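Local atomic coordinates of aminotransferase, class III (PDB entry 3I4J), a protein that probably catalyses the transfer of amino groups with pyridoxal phosphate as cofactor, as a class III aminotransferase. Residues Lys123-Val128 and Glu189-Phe194; Tyr213-Arg218 and Ser250-Asp255; Asp231-Gly236 and Leu259-Ala264. The protein carries 1 engineered substitution. One frame throughout, in Å; residues are numbered along the deposited sequence.

Contact 1. Residues Lys123-Val128 and Glu189-Phe194; sequences KVITRV and ETVAAF
Lys123 and Ala193 sit where two neighbouring parallel strands, 123-127 and 191-196, slip out of step: the pairing carries a beta bulge within the mixed seven-stranded sheet of the large domain of a fold-type-I aminotransferase. The carbonyl of Lys123 is gripped twice, by Ala192 N at 2.7 Å from Lys123 O and by Ala193 N on the same oxygen at 3.1 Å, both donors lying in the carbonyl plane. Before the bulge Lys123 N bonds to Thr190 O, nearly straight at 171°; beyond it Ile125 N reaches Ala193 O at 2.8 Å.

On the face carrying Ile125, Val191 and Phe194, the two branches of Ile125 divide the packing. CD1 of Ile125 meets CG1 of Val191 at 4.0 Å, the side chains crossing almost perpendicularly, while CG2 of Ile125, anti to the backbone N, comes to 3.6 Å from CD1 of Phe194. Ile125 CB itself lies in the plane of the phenyl ring, at its edge. Leu179, Leu182 and Leu183 of helix 178-186 pack on Ile125 from this face of the sheet.

The extended chain of Lys123 runs alongside Thr190, and its ammonium also makes a salt bridge with Glu186. The threonine hydroxyl is also hydrogen-bonded to the Gly187 and Glu186 carbonyls just before it in the chain, and the lysine meets the same oxygen: Lys123 NZ to Thr190 OG1, 3.0 Å.

Contact 2. Residues Tyr213-Arg218 and Ser250-Asp255; sequences YYERVR and SGVTPD
Glu215 and Val252 mark the nearest backbone approach, 6.2 Å between their CA atoms, where the first turns of helix 213-224 pass an irregular run, residues 250-255, that leads into strand 256-259. Val252 turns both methyls to the helix: CG2 lies 3.7 Å from Glu215 CA, and CG1, anti to the valine backbone N, packs 3.8 Å from Arg218 CB.

Polar bonds flank this apolar patch. Toward the solvent, Ser250 OG donates to Glu215 OE2 over 2.6 Å, meeting the lone pair of OE2 that is turned away from the other carboxylate oxygen; a bend at chi2 (87°) folds the glutamate chain over to the serine. Further along, two bends in the Arg218 chain, at chi2 and chi3, bring one edge of the guanidinium to Thr253 and Asp255. Arg218 NH1 takes an in-plane lone pair of Thr253 O at 3.1 Å, and NH2 makes a salt bridge with OD2 of Asp255 at 2.8 Å. Although the acceptor lies in the guanidinium plane, the two flat groups are turned 64° apart, and NH2 approaches the syn side of OD2 from 29° outside the carboxylate plane. Asp222, one helical turn on, is a second salt-bridge partner of NH2.

Asp255 OD2 in turn accepts from Phe228 N, tying the pair to strand 227-231. That strand follows helix 213-224 and runs parallel to strand 191-196 before it, a beta-alpha-beta crossover, with Phe228 packed against Arg218.

Contact 3. Residues Asp231-Gly236 and Leu259-Ala264; sequences DEVMSG and LGKGLA
Glu232, whose CB touches Leu259 CD2, carries a carboxylate that Ser235 OG meets from above its plane, while Ala245 N and Leu246 N bind its two oxygens. The other flat group, the carboxylate of Asp231, turns OD1 back to Val233 N at 3.1 Å, the N-H meeting OD1 nearly end-on to its C-O bond, which makes an Asx turn. These groups shape the loop after strand 227-231; residues 259-264 follow strand 256-259, and the two loops face each other at strand ends in the fold-type-I large domain, where this family usually forms its cofactor pocket.

Between them the side-chain packing is lean. Val233 CG1, anti to its backbone nitrogen (chi1 175°), rests 4.0 Å from Gly260 CA and 4.1 Å from Lys261 CG, the valine and lysine side chains crossing at about a right angle. Two acceptors, Val233 O and Gly260 O, stand only 3.3 Å apart. A water bridges the backbones instead: it donates to Glu232 O and accepts from Gly260 N at 3.1 Å.

Lys261 stretches out beyond CG, side by side with Met234. Its carbonyl oxygen bonds Tyr296 OH of the second subunit, and a sulfate ion, probably from the crystallisation liquor, lies about 5 Å from its side chain and may mark an anion-accepting pocket. NZ bonds to Ala38 O, and the methyl of Met234 lies beside that nitrogen, CE 3.8 Å from Lys261 NZ.

Overall arrangement
Contact 1 lies within the sheet of the large domain, contact 2 sets a helix against the loop leading into one of its strands, and contact 3 joins loops at strand ends. Contacts 1 and 2 touch, their centres 16 Å apart: Arg127 NH1 probably hydrogen-bonds Tyr214 OH at 3.0 Å and Tyr213 OH at 3.1 Å, while CE2 of Phe194 packs against CG1 of Val217 at 3.6 Å. Contacts 2 and 3 interleave along the chain, and strand 256-259 joins residues 250-255 to 259-264, although the contact centres lie 18 Å apart. Contact 3, whose centre lies about 3 Å from the centre of the chain, is the one near the sulfate and the second subunit; contact 1 is 22 Å from it between centres.

Contact 1. Residues Lys123-Val128 and Glu189-Phe194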
ATOM      1  N   LYS C 123      20.866  14.347  -7.412  1.00 20.95           N
ATOM      2  CA  LYS C 123      19.694  15.171  -7.683  1.00 20.31           C
ATOM      3  C   LYS C 123      18.634  14.512  -8.554  1.00 21.28           C
ATOM      4  O   LYS C 123      18.943  13.787  -9.500  1.00 19.41           O
ATOM      5  CB  LYS C 123      20.119  16.493  -8.328  1.00 20.40           C
ATOM      6  CG  LYS C 123      21.083  17.296  -7.471  1.00 20.16           C
ATOM      7  CD  LYS C 123      21.625  18.512  -8.212  1.00 22.36           C
ATOM      8  CE  LYS C 123      22.622  19.275  -7.352  1.00 23.58           C
ATOM      9  NZ  LYS C 123      23.246  20.434  -8.088  1.00 24.11           N
ATOM     10  N   VAL C 124      17.372  14.765  -8.216  1.00 18.73           N
ATOM     11  CA  VAL C 124      16.260  14.235  -8.986  1.00 19.32           C
ATOM     12  C   VAL C 124      15.460  15.428  -9.482  1.00 19.89           C
ATOM     13  O   VAL C 124      14.782  16.103  -8.715  1.00 19.98           O
ATOM     14  CB  VAL C 124      15.334  13.332  -8.145  1.00 18.87           C
ATOM     15  CG1 VAL C 124      14.180  12.832  -9.015  1.00 20.09           C
ATOM     16  CG2 VAL C 124      16.118  12.150  -7.584  1.00 19.82           C
ATOM     17  N   ILE C 125      15.577  15.710 -10.772  1.00 18.15           N
ATOM     18  CA  ILE C 125      14.855  16.824 -11.353  1.00 17.56           C
ATOM     19  C   ILE C 125      13.403  16.439 -11.569  1.00 17.25           C
ATOM     20  O   ILE C 125      13.117  15.357 -12.076  1.00 18.87           O
ATOM     21  CB  ILE C 125      15.439  17.222 -12.724  1.00 17.49           C
ATOM     22  CG1 ILE C 125      16.894  17.668 -12.556  1.00 19.22           C
ATOM     23  CG2 ILE C 125      14.591  18.337 -13.350  1.00 17.38           C
ATOM     24  CD1 ILE C 125      17.625  17.892 -13.863  1.00 22.14           C
ATOM     25  N   THR C 126      12.494  17.315 -11.145  1.00 18.21           N
ATOM     26  CA  THR C 126      11.072  17.111 -11.367  1.00 17.96           C
ATOM     27  C   THR C 126      10.575  18.394 -12.023  1.00 18.37           C
ATOM     28  O   THR C 126      11.284  19.398 -12.051  1.00 21.26           O
ATOM     29  CB  THR C 126      10.289  16.798 -10.063  1.00 17.64           C
ATOM     30  OG1 THR C 126      10.508  17.826  -9.095  1.00 20.78           O
ATOM     31  CG2 THR C 126      10.740  15.447  -9.502  1.00 19.66           C
ATOM     32  N   ARG C 127       9.358  18.372 -12.535  1.00 19.02           N
ATOM     33  CA  ARG C 127       8.832  19.518 -13.265  1.00 20.01           C
ATOM     34  C   ARG C 127       7.588  20.156 -12.660  1.00 21.49           C
ATOM     35  O   ARG C 127       6.681  19.461 -12.205  1.00 22.02           O
ATOM     36  CB  ARG C 127       8.537  19.058 -14.694  1.00 19.96           C
ATOM     37  CG  ARG C 127       8.162  20.133 -15.695  1.00 18.65           C
ATOM     38  CD  ARG C 127       7.839  19.464 -17.036  1.00 19.70           C
ATOM     39  NE  ARG C 127       6.722  18.531 -16.884  1.00 19.66           N
ATOM     40  CZ  ARG C 127       6.398  17.581 -17.756  1.00 19.14           C
ATOM     41  NH1 ARG C 127       7.101  17.418 -18.868  1.00 16.85           N
ATOM     42  NH2 ARG C 127       5.366  16.784 -17.507  1.00 18.09           N
ATOM     43  N   VAL C 128       7.556  21.485 -12.663  1.00 22.65           N
ATOM     44  CA  VAL C 128       6.412  22.229 -12.154  1.00 23.32           C
ATOM     45  C   VAL C 128       5.216  21.813 -13.015  1.00 25.48           C
ATOM     46  O   VAL C 128       5.339  21.680 -14.236  1.00 23.27           O
ATOM     47  CB  VAL C 128       6.638  23.759 -12.294  1.00 23.79           C
ATOM     48  CG1 VAL C 128       5.398  24.518 -11.847  1.00 24.92           C
ATOM     49  CG2 VAL C 128       7.845  24.191 -11.473  1.00 21.29           C
ATOM     50  N   GLU C 189      26.933  16.365 -13.484  1.00 27.50           N
ATOM     51  CA  GLU C 189      27.576  15.317 -12.704  1.00 27.75           C
ATOM     52  C   GLU C 189      26.975  15.167 -11.310  1.00 25.81           C
ATOM     53  O   GLU C 189      27.336  14.255 -10.568  1.00 26.10           O
ATOM     54  CB  GLU C 189      29.087  15.576 -12.600  1.00 28.84           C
ATOM     55  CG  GLU C 189      29.515  16.757 -11.720  1.00 31.96           C
ATOM     56  CD  GLU C 189      29.120  18.123 -12.275  1.00 34.39           C
ATOM     57  OE1 GLU C 189      28.935  18.252 -13.505  1.00 36.70           O
ATOM     58  OE2 GLU C 189      29.013  19.076 -11.473  1.00 35.33           O
ATOM     59  N   THR C 190      26.064  16.064 -10.954  1.00 24.07           N
ATOM     60  CA  THR C 190      25.423  15.997  -9.641  1.00 24.91           C
ATOM     61  C   THR C 190      23.994  15.473  -9.769  1.00 24.07           C
ATOM     62  O   THR C 190      23.305  15.278  -8.768  1.00 23.23           O
ATOM     63  CB  THR C 190      25.368  17.387  -8.966  1.00 24.65           C
ATOM     64  OG1 THR C 190      24.479  18.248  -9.695  1.00 26.16           O
ATOM     65  CG2 THR C 190      26.761  18.016  -8.932  1.00 28.01           C
ATOM     66  N   VAL C 191      23.559  15.231 -11.001  1.00 22.46           N
ATOM     67  CA  VAL C 191      22.194  14.763 -11.244  1.00 22.38           C
ATOM     68  C   VAL C 191      22.030  13.266 -11.476  1.00 22.05           C
ATOM     69  O   VAL C 191      22.721  12.662 -12.298  1.00 23.06           O
ATOM     70  CB  VAL C 191      21.567  15.511 -12.439  1.00 20.80           C
ATOM     71  CG1 VAL C 191      20.122  15.072 -12.638  1.00 22.30           C
ATOM     72  CG2 VAL C 191      21.642  17.004 -12.199  1.00 21.77           C
ATOM     73  N   ALA C 192      21.074  12.677 -10.762  1.00 20.56           N
ATOM     74  CA  ALA C 192      20.805  11.256 -10.883  1.00 20.18           C
ATOM     75  C   ALA C 192      19.681  10.947 -11.863  1.00 20.69           C
ATOM     76  O   ALA C 192      19.740   9.963 -12.596  1.00 20.73           O
ATOM     77  CB  ALA C 192      20.464  10.670  -9.507  1.00 19.06           C
ATOM     78  N   ALA C 193      18.651  11.784 -11.890  1.00 20.16           N
ATOM     79  CA  ALA C 193      17.525  11.503 -12.773  1.00 18.47           C
ATOM     80  C   ALA C 193      16.621  12.688 -13.052  1.00 16.63           C
ATOM     81  O   ALA C 193      16.772  13.763 -12.474  1.00 18.40           O
ATOM     82  CB  ALA C 193      16.680  10.364 -12.168  1.00 20.70           C
ATOM     83  N   PHE C 194      15.689  12.459 -13.969  1.00 18.27           N
ATOM     84  CA  PHE C 194      14.662  13.424 -14.331  1.00 17.28           C
ATOM     85  C   PHE C 194      13.388  12.605 -14.343  1.00 19.47           C
ATOM     86  O   PHE C 194      13.292  11.605 -15.066  1.00 19.20           O
ATOM     87  CB  PHE C 194      14.879  14.021 -15.725  1.00 17.93           C
ATOM     88  CG  PHE C 194      13.687  14.792 -16.236  1.00 19.49           C
ATOM     89  CD1 PHE C 194      13.191  15.886 -15.529  1.00 21.28           C
ATOM     90  CD2 PHE C 194      13.035  14.400 -17.402  1.00 20.36           C
ATOM     91  CE1 PHE C 194      12.059  16.579 -15.972  1.00 20.14           C
ATOM     92  CE2 PHE C 194      11.904  15.087 -17.853  1.00 20.78           C
ATOM     93  CZ  PHE C 194      11.417  16.176 -17.135  1.00 22.35           C
TER

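Contact 2. Residues Tyr213-Arg218 and Ser250-Asp255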
ATOM      1  N   TYR C 213       8.734  17.139 -27.689  1.00 19.18           N
ATOM      2  CA  TYR C 213       9.230  17.365 -26.332  1.00 19.92           C
ATOM      3  C   TYR C 213       9.969  16.179 -25.709  1.00 18.38           C
ATOM      4  O   TYR C 213      11.141  16.289 -25.345  1.00 19.04           O
ATOM      5  CB  TYR C 213       8.064  17.765 -25.421  1.00 18.62           C
ATOM      6  CG  TYR C 213       8.457  18.158 -24.013  1.00 19.14           C
ATOM      7  CD1 TYR C 213       8.679  19.493 -23.679  1.00 18.72           C
ATOM      8  CD2 TYR C 213       8.535  17.201 -23.000  1.00 20.73           C
ATOM      9  CE1 TYR C 213       8.955  19.871 -22.362  1.00 20.87           C
ATOM     10  CE2 TYR C 213       8.814  17.564 -21.686  1.00 20.18           C
ATOM     11  CZ  TYR C 213       9.014  18.899 -21.374  1.00 20.18           C
ATOM     12  OH  TYR C 213       9.219  19.269 -20.069  1.00 21.29           O
ATOM     13  N   TYR C 214       9.295  15.040 -25.579  1.00 19.73           N
ATOM     14  CA  TYR C 214       9.951  13.898 -24.961  1.00 19.16           C
ATOM     15  C   TYR C 214      11.057  13.265 -25.789  1.00 19.25           C
ATOM     16  O   TYR C 214      11.949  12.617 -25.237  1.00 18.64           O
ATOM     17  CB  TYR C 214       8.913  12.866 -24.528  1.00 17.52           C
ATOM     18  CG  TYR C 214       8.091  13.389 -23.373  1.00 16.57           C
ATOM     19  CD1 TYR C 214       8.688  13.687 -22.148  1.00 18.50           C
ATOM     20  CD2 TYR C 214       6.735  13.668 -23.532  1.00 17.54           C
ATOM     21  CE1 TYR C 214       7.944  14.267 -21.102  1.00 17.28           C
ATOM     22  CE2 TYR C 214       5.988  14.243 -22.505  1.00 17.70           C
ATOM     23  CZ  TYR C 214       6.595  14.541 -21.300  1.00 17.29           C
ATOM     24  OH  TYR C 214       5.850  15.141 -20.304  1.00 18.51           O
ATOM     25  N   GLU C 215      11.006  13.446 -27.106  1.00 20.72           N
ATOM     26  CA  GLU C 215      12.063  12.917 -27.958  1.00 21.77           C
ATOM     27  C   GLU C 215      13.343  13.652 -27.559  1.00 21.67           C
ATOM     28  O   GLU C 215      14.404  13.040 -27.401  1.00 19.91           O
ATOM     29  CB  GLU C 215      11.756  13.172 -29.441  1.00 21.05           C
ATOM     30  CG  GLU C 215      10.599  12.347 -30.004  1.00 21.97           C
ATOM     31  CD  GLU C 215       9.233  12.984 -29.803  1.00 22.96           C
ATOM     32  OE1 GLU C 215       9.105  13.934 -29.001  1.00 22.13           O
ATOM     33  OE2 GLU C 215       8.275  12.521 -30.448  1.00 23.97           O
ATOM     34  N   ARG C 216      13.231  14.969 -27.383  1.00 21.40           N
ATOM     35  CA  ARG C 216      14.374  15.788 -26.990  1.00 21.27           C
ATOM     36  C   ARG C 216      14.786  15.495 -25.547  1.00 20.20           C
ATOM     37  O   ARG C 216      15.976  15.434 -25.242  1.00 20.33           O
ATOM     38  CB  ARG C 216      14.054  17.279 -27.176  1.00 21.01           C
ATOM     39  CG  ARG C 216      15.187  18.239 -26.776  1.00 23.37           C
ATOM     40  CD  ARG C 216      16.496  17.933 -27.505  1.00 25.00           C
ATOM     41  NE  ARG C 216      16.321  17.930 -28.953  1.00 28.30           N
ATOM     42  CZ  ARG C 216      16.202  19.025 -29.703  1.00 33.17           C
ATOM     43  NH1 ARG C 216      16.250  20.231 -29.147  1.00 32.02           N
ATOM     44  NH2 ARG C 216      16.009  18.911 -31.012  1.00 33.18           N
ATOM     45  N   VAL C 217      13.812  15.305 -24.658  1.00 20.15           N
ATOM     46  CA  VAL C 217      14.126  14.977 -23.267  1.00 19.59           C
ATOM     47  C   VAL C 217      14.926  13.669 -23.207  1.00 18.00           C
ATOM     48  O   VAL C 217      15.928  13.578 -22.502  1.00 19.21           O
ATOM     49  CB  VAL C 217      12.838  14.809 -22.415  1.00 19.86           C
ATOM     50  CG1 VAL C 217      13.173  14.143 -21.074  1.00 21.03           C
ATOM     51  CG2 VAL C 217      12.200  16.165 -22.169  1.00 20.59           C
ATOM     52  N   ARG C 218      14.472  12.662 -23.947  1.00 19.26           N
ATOM     53  CA  ARG C 218      15.147  11.364 -23.981  1.00 19.41           C
ATOM     54  C   ARG C 218      16.612  11.536 -24.390  1.00 21.16           C
ATOM     55  O   ARG C 218      17.517  10.984 -23.759  1.00 19.68           O
ATOM     56  CB  ARG C 218      14.436  10.433 -24.970  1.00 20.15           C
ATOM     57  CG  ARG C 218      15.137   9.099 -25.242  1.00 22.20           C
ATOM     58  CD  ARG C 218      15.077   8.153 -24.051  1.00 23.08           C
ATOM     59  NE  ARG C 218      16.141   8.387 -23.083  1.00 23.38           N
ATOM     60  CZ  ARG C 218      16.263   7.725 -21.936  1.00 24.23           C
ATOM     61  NH1 ARG C 218      15.378   6.790 -21.611  1.00 21.92           N
ATOM     62  NH2 ARG C 218      17.272   7.988 -21.118  1.00 23.71           N
ATOM     63  N   SER C 250       6.713   9.659 -30.573  1.00 23.64           N
ATOM     64  CA  SER C 250       7.629   8.870 -31.400  1.00 25.24           C
ATOM     65  C   SER C 250       8.113   7.565 -30.770  1.00 24.35           C
ATOM     66  O   SER C 250       9.233   7.124 -31.028  1.00 25.13           O
ATOM     67  CB  SER C 250       8.843   9.722 -31.783  1.00 25.22           C
ATOM     68  OG  SER C 250       8.443  10.911 -32.440  1.00 27.52           O
ATOM     69  N   GLY C 251       7.274   6.950 -29.948  1.00 25.16           N
ATOM     70  CA  GLY C 251       7.648   5.696 -29.317  1.00 24.20           C
ATOM     71  C   GLY C 251       8.767   5.778 -28.297  1.00 24.49           C
ATOM     72  O   GLY C 251       9.385   4.765 -27.975  1.00 23.70           O
ATOM     73  N   VAL C 252       9.027   6.972 -27.776  1.00 23.93           N
ATOM     74  CA  VAL C 252      10.084   7.150 -26.780  1.00 23.23           C
ATOM     75  C   VAL C 252       9.847   6.243 -25.577  1.00 22.81           C
ATOM     76  O   VAL C 252       8.709   6.032 -25.159  1.00 21.84           O
ATOM     77  CB  VAL C 252      10.162   8.623 -26.294  1.00 24.72           C
ATOM     78  CG1 VAL C 252      11.018   8.722 -25.032  1.00 23.79           C
ATOM     79  CG2 VAL C 252      10.771   9.500 -27.392  1.00 25.63           C
ATOM     80  N   THR C 253      10.934   5.697 -25.043  1.00 22.79           N
ATOM     81  CA  THR C 253      10.863   4.821 -23.881  1.00 23.37           C
ATOM     82  C   THR C 253      11.763   5.381 -22.788  1.00 22.21           C
ATOM     83  O   THR C 253      12.818   5.954 -23.068  1.00 21.49           O
ATOM     84  CB  THR C 253      11.316   3.381 -24.224  1.00 24.54           C
ATOM     85  OG1 THR C 253      12.642   3.406 -24.771  1.00 24.28           O
ATOM     86  CG2 THR C 253      10.353   2.749 -25.223  1.00 24.64           C
ATOM     87  N   PRO C 254      11.348   5.238 -21.521  1.00 20.70           N
ATOM     88  CA  PRO C 254      12.131   5.735 -20.392  1.00 18.60           C
ATOM     89  C   PRO C 254      13.075   4.649 -19.892  1.00 19.50           C
ATOM     90  O   PRO C 254      13.094   3.541 -20.432  1.00 19.89           O
ATOM     91  CB  PRO C 254      11.055   6.063 -19.368  1.00 19.73           C
ATOM     92  CG  PRO C 254      10.100   4.910 -19.550  1.00 18.16           C
ATOM     93  CD  PRO C 254      10.048   4.705 -21.068  1.00 21.71           C
ATOM     94  N   ASP C 255      13.863   4.977 -18.872  1.00 18.26           N
ATOM     95  CA  ASP C 255      14.769   4.012 -18.270  1.00 19.05           C
ATOM     96  C   ASP C 255      13.987   3.298 -17.163  1.00 19.80           C
ATOM     97  O   ASP C 255      14.247   2.141 -16.851  1.00 20.47           O
ATOM     98  CB  ASP C 255      15.998   4.723 -17.707  1.00 20.47           C
ATOM     99  CG  ASP C 255      16.806   5.411 -18.791  1.00 23.72           C
ATOM    100  OD1 ASP C 255      17.138   4.734 -19.790  1.00 24.43           O
ATOM    101  OD2 ASP C 255      17.106   6.616 -18.652  1.00 23.47           O
TER

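Contact 3. Residues Asp231-Gly236 and Leu259-Ala264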
ATOM      1  N   ASP C 231       6.617   8.896 -14.952  1.00 17.44           N
ATOM      2  CA  ASP C 231       5.597   8.649 -13.939  1.00 18.26           C
ATOM      3  C   ASP C 231       4.284   8.457 -14.684  1.00 17.18           C
ATOM      4  O   ASP C 231       3.619   9.428 -15.064  1.00 18.42           O
ATOM      5  CB  ASP C 231       5.495   9.839 -12.979  1.00 19.71           C
ATOM      6  CG  ASP C 231       4.450   9.624 -11.893  1.00 22.17           C
ATOM      7  OD1 ASP C 231       3.630   8.700 -12.035  1.00 23.20           O
ATOM      8  OD2 ASP C 231       4.439  10.389 -10.908  1.00 23.56           O
ATOM      9  N   GLU C 232       3.930   7.194 -14.911  1.00 18.42           N
ATOM     10  CA  GLU C 232       2.710   6.842 -15.630  1.00 17.38           C
ATOM     11  C   GLU C 232       1.642   6.302 -14.687  1.00 19.33           C
ATOM     12  O   GLU C 232       0.725   5.603 -15.120  1.00 17.82           O
ATOM     13  CB  GLU C 232       3.021   5.790 -16.699  1.00 20.08           C
ATOM     14  CG  GLU C 232       4.016   6.257 -17.757  1.00 20.46           C
ATOM     15  CD  GLU C 232       3.369   6.583 -19.094  1.00 20.13           C
ATOM     16  OE1 GLU C 232       2.121   6.618 -19.179  1.00 21.09           O
ATOM     17  OE2 GLU C 232       4.118   6.812 -20.071  1.00 20.63           O
ATOM     18  N   VAL C 233       1.750   6.630 -13.402  1.00 18.45           N
ATOM     19  CA  VAL C 233       0.774   6.129 -12.440  1.00 21.98           C
ATOM     20  C   VAL C 233      -0.655   6.458 -12.865  1.00 22.34           C
ATOM     21  O   VAL C 233      -1.566   5.658 -12.668  1.00 24.97           O
ATOM     22  CB  VAL C 233       1.045   6.682 -11.019  1.00 22.13           C
ATOM     23  CG1 VAL C 233      -0.059   6.249 -10.067  1.00 24.34           C
ATOM     24  CG2 VAL C 233       2.388   6.163 -10.516  1.00 22.57           C
ATOM     25  N   MET C 234      -0.854   7.626 -13.463  1.00 21.95           N
ATOM     26  CA  MET C 234      -2.190   8.005 -13.901  1.00 23.38           C
ATOM     27  C   MET C 234      -2.391   7.921 -15.410  1.00 23.72           C
ATOM     28  O   MET C 234      -3.478   7.579 -15.877  1.00 25.32           O
ATOM     29  CB  MET C 234      -2.512   9.425 -13.441  1.00 25.16           C
ATOM     30  CG  MET C 234      -3.920   9.861 -13.783  1.00 29.20           C
ATOM     31  SD  MET C 234      -4.285  11.520 -13.177  1.00 34.97           S
ATOM     32  CE  MET C 234      -3.856  11.302 -11.408  1.00 28.57           C
ATOM     33  N   SER C 235      -1.337   8.216 -16.164  1.00 22.53           N
ATOM     34  CA  SER C 235      -1.402   8.230 -17.624  1.00 22.83           C
ATOM     35  C   SER C 235      -1.167   6.905 -18.333  1.00 23.78           C
ATOM     36  O   SER C 235      -1.379   6.808 -19.547  1.00 24.14           O
ATOM     37  CB  SER C 235      -0.388   9.236 -18.167  1.00 22.64           C
ATOM     38  OG  SER C 235       0.936   8.804 -17.878  1.00 21.92           O
ATOM     39  N   GLY C 236      -0.727   5.892 -17.593  1.00 23.45           N
ATOM     40  CA  GLY C 236      -0.440   4.611 -18.211  1.00 23.02           C
ATOM     41  C   GLY C 236      -1.584   3.635 -18.410  1.00 22.50           C
ATOM     42  O   GLY C 236      -2.744   3.922 -18.108  1.00 22.46           O
ATOM     43  N   LEU C 259       4.194   2.611 -12.653  1.00 19.85           N
ATOM     44  CA  LEU C 259       2.795   2.270 -12.877  1.00 22.64           C
ATOM     45  C   LEU C 259       2.004   2.181 -11.574  1.00 24.26           C
ATOM     46  O   LEU C 259       2.569   1.949 -10.509  1.00 23.44           O
ATOM     47  CB  LEU C 259       2.707   0.931 -13.612  1.00 22.94           C
ATOM     48  CG  LEU C 259       3.570   0.839 -14.874  1.00 26.97           C
ATOM     49  CD1 LEU C 259       3.592  -0.596 -15.400  1.00 28.34           C
ATOM     50  CD2 LEU C 259       3.022   1.799 -15.911  1.00 26.77           C
ATOM     51  N   GLY C 260       0.691   2.368 -11.675  1.00 26.70           N
ATOM     52  CA  GLY C 260      -0.163   2.303 -10.501  1.00 31.08           C
ATOM     53  C   GLY C 260      -1.626   2.485 -10.861  1.00 33.03           C
ATOM     54  O   GLY C 260      -1.983   2.449 -12.038  1.00 35.99           O
ATOM     55  N   LYS C 261      -2.469   2.685  -9.851  1.00 35.48           N
ATOM     56  CA  LYS C 261      -3.904   2.888 -10.051  1.00 35.29           C
ATOM     57  C   LYS C 261      -4.567   1.974 -11.076  1.00 36.23           C
ATOM     58  O   LYS C 261      -5.200   0.978 -10.722  1.00 37.28           O
ATOM     59  CB  LYS C 261      -4.190   4.346 -10.437  1.00 34.46           C
ATOM     60  CG  LYS C 261      -3.975   5.338  -9.314  1.00 34.82           C
ATOM     61  CD  LYS C 261      -4.538   6.706  -9.668  1.00 34.73           C
ATOM     62  CE  LYS C 261      -4.396   7.667  -8.501  1.00 36.98           C
ATOM     63  NZ  LYS C 261      -5.111   8.949  -8.738  1.00 33.86           N
ATOM     64  N   GLY C 262      -4.434   2.323 -12.351  1.00 35.58           N
ATOM     65  CA  GLY C 262      -5.051   1.536 -13.401  1.00 35.07           C
ATOM     66  C   GLY C 262      -4.450   0.172 -13.681  1.00 33.11           C
ATOM     67  O   GLY C 262      -5.003  -0.584 -14.478  1.00 33.91           O
ATOM     68  N   LEU C 263      -3.330  -0.150 -13.037  1.00 30.73           N
ATOM     69  CA  LEU C 263      -2.673  -1.433 -13.261  1.00 26.70           C
ATOM     70  C   LEU C 263      -3.641  -2.591 -13.002  1.00 25.52           C
ATOM     71  O   LEU C 263      -3.773  -3.489 -13.836  1.00 24.23           O
ATOM     72  CB  LEU C 263      -1.427  -1.551 -12.373  1.00 25.34           C
ATOM     73  CG  LEU C 263      -0.333  -2.515 -12.841  1.00 25.24           C
ATOM     74  CD1 LEU C 263       0.036  -2.208 -14.290  1.00 22.43           C
ATOM     75  CD2 LEU C 263       0.896  -2.385 -11.946  1.00 21.77           C
ATOM     76  N   ALA C 264      -4.304  -2.578 -11.848  1.00 22.53           N
ATOM     77  CA  ALA C 264      -5.290  -3.611 -11.528  1.00 21.85           C
ATOM     78  C   ALA C 264      -6.698  -3.003 -11.612  1.00 21.23           C
ATOM     79  O   ALA C 264      -7.683  -3.612 -11.196  1.00 19.00           O
ATOM     80  CB  ALA C 264      -5.035  -4.193 -10.133  1.00 22.05           C
TER
HETATM   81  O   HOH W   1      -0.259   2.943 -14.597  1.00 28.89           O